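Local coordinates for protein flap endonuclease 1 (Desulfurococcus amylolyticus, PDB 3ORY) that probably cleaves 5' flaps from branched DNA during replication and repair, as a structure-specific nuclease of the flap endonuclease 1 family, at residues 23-28 against 220-225. Numbering follows the deposited sequence.
Sequences AKTVIE and KPELIE
Ala23 meets the end of strand 222-225 through its backbone, its O receiving a CA-H...O contact from Ile224 CA. Lys24 touches Ile224 with the base of its side chain, Lys24 CB 4.0 Å from Ile224 CG1, a place that suits a long side chain with a greasy base and a charged end. With CG between the backbone N and the carbonyl carbon (chi1 52°), the rest of the extended chain leads away past Glu222, whose OE1 stays 5.2 Å from Lys24 NZ, too far for a salt bridge, though the opposite charges probably still attract weakly; the stronger partner of that carboxylate is Arg200. Thr25, a beta-branched residue at home in an extended strand, forms the antiparallel hydrogen-bonded pair with Leu223: Thr25 N gives to Leu223 O at 2.8 Å, and Leu223 N returns a nearly straight bond (169°) to Thr25 O. Strand 24-26 is thereby added antiparallel to strand 216-225, which pairs on with 197-200, so that a piece of the XPG N-terminal region joins the mixed sheet through the I-region. Val26 rests CG1 against Lys220 CD, 3.8 Å away, methyl against methylene. Just past the strand, Ile27 N adds one more backbone bond, to Pro221 O at 2.8 Å, while Ile27 CB packs 4.1 Å from Pro221 CB, the ring being a compact apolar surface at this buried spot. Glu28, bent at chi2 (-42°), swings its carboxylate back so that OE1 accepts a hydrogen bond from Lys220 NZ on its syn lone pair (3.0 Å), part of a salt bridge. Replacing Lys220 by an alanine would probably leave Glu28 without its cationic mate and take away the CD methylene against which Val26 CG1 rests.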
# COMPACT_ATOMS: atom_id res chain seq x y z
N ALA A 23 -2.51 15.89 -12.65
CA ALA A 23 -1.59 14.75 -12.58
C ALA A 23 -2.27 13.42 -12.22
O ALA A 23 -1.68 12.34 -12.37
CB ALA A 23 -0.44 15.05 -11.61
N LYS A 24 -3.51 13.49 -11.73
CA LYS A 24 -4.26 12.29 -11.38
C LYS A 24 -5.51 12.12 -12.25
O LYS A 24 -6.16 13.10 -12.61
CB LYS A 24 -4.62 12.26 -9.89
CG LYS A 24 -5.30 13.50 -9.37
CD LYS A 24 -5.30 13.54 -7.84
CE LYS A 24 -5.63 14.95 -7.36
NZ LYS A 24 -5.66 15.05 -5.88
N THR A 25 -5.80 10.87 -12.59
CA THR A 25 -7.01 10.54 -13.34
C THR A 25 -7.85 9.60 -12.48
O THR A 25 -7.38 8.52 -12.11
CB THR A 25 -6.68 9.85 -14.67
OG1 THR A 25 -5.84 10.70 -15.44
CG2 THR A 25 -7.94 9.55 -15.46
N VAL A 26 -9.07 10.02 -12.17
CA VAL A 26 -10.01 9.16 -11.45
C VAL A 26 -10.43 8.00 -12.37
O VAL A 26 -10.81 8.21 -13.53
CB VAL A 26 -11.24 9.96 -10.93
CG1 VAL A 26 -12.24 9.04 -10.24
CG2 VAL A 26 -10.79 11.05 -9.97
N ILE A 27 -10.31 6.77 -11.87
CA ILE A 27 -10.75 5.59 -12.59
C ILE A 27 -12.13 5.27 -12.04
O ILE A 27 -12.27 5.00 -10.84
CB ILE A 27 -9.79 4.37 -12.38
CG1 ILE A 27 -8.34 4.72 -12.79
CG2 ILE A 27 -10.28 3.13 -13.12
CD1 ILE A 27 -8.17 5.21 -14.23
N GLU A 28 -13.15 5.31 -12.90
CA GLU A 28 -14.54 5.19 -12.45
C GLU A 28 -14.85 3.88 -11.72
O GLU A 28 -15.52 3.89 -10.69
CB GLU A 28 -15.54 5.45 -13.59
CG GLU A 28 -15.64 6.93 -13.99
CD GLU A 28 -15.65 7.91 -12.80
OE1 GLU A 28 -16.36 7.66 -11.80
OE2 GLU A 28 -14.95 8.94 -12.87
N LYS A 220 -12.55 5.68 -5.03
CA LYS A 220 -12.29 5.22 -6.40
C LYS A 220 -10.79 5.09 -6.68
O LYS A 220 -9.99 5.85 -6.13
CB LYS A 220 -12.91 6.19 -7.42
CG LYS A 220 -14.44 6.21 -7.42
CD LYS A 220 -14.97 7.30 -8.33
CE LYS A 220 -16.49 7.35 -8.33
NZ LYS A 220 -16.98 8.61 -8.97
N PRO A 221 -10.40 4.13 -7.54
CA PRO A 221 -8.98 4.06 -7.88
C PRO A 221 -8.56 5.30 -8.67
O PRO A 221 -9.40 5.92 -9.32
CB PRO A 221 -8.88 2.81 -8.75
CG PRO A 221 -10.16 2.07 -8.54
CD PRO A 221 -11.18 3.10 -8.23
N GLU A 222 -7.28 5.65 -8.59
CA GLU A 222 -6.75 6.80 -9.32
C GLU A 222 -5.38 6.49 -9.93
O GLU A 222 -4.55 5.81 -9.32
CB GLU A 222 -6.68 8.04 -8.43
CG GLU A 222 -5.71 7.95 -7.25
CD GLU A 222 -5.75 9.16 -6.33
OE1 GLU A 222 -6.71 9.96 -6.40
OE2 GLU A 222 -4.82 9.32 -5.52
N LEU A 223 -5.18 6.98 -11.15
CA LEU A 223 -3.93 6.83 -11.86
C LEU A 223 -3.09 8.10 -11.74
O LEU A 223 -3.58 9.20 -11.99
CB LEU A 223 -4.18 6.51 -13.34
CG LEU A 223 -3.00 6.59 -14.33
CD1 LEU A 223 -2.01 5.46 -14.08
CD2 LEU A 223 -3.50 6.57 -15.77
N ILE A 224 -1.83 7.94 -11.35
CA ILE A 224 -0.90 9.06 -11.35
C ILE A 224 0.28 8.72 -12.24
O ILE A 224 0.94 7.70 -12.05
CB ILE A 224 -0.40 9.40 -9.93
CG1 ILE A 224 -1.58 9.80 -9.04
CG2 ILE A 224 0.67 10.51 -9.97
CD1 ILE A 224 -1.34 9.54 -7.57
N GLU A 225 0.54 9.58 -13.22
CA GLU A 225 1.65 9.36 -14.13
C GLU A 225 2.83 10.23 -13.70
O GLU A 225 2.66 11.42 -13.43
CB GLU A 225 1.23 9.66 -15.57
CG GLU A 225 0.13 8.72 -16.08
CD GLU A 225 -0.50 9.17 -17.39
OE1 GLU A 225 -1.26 10.17 -17.38
OE2 GLU A 225 -0.23 8.52 -18.42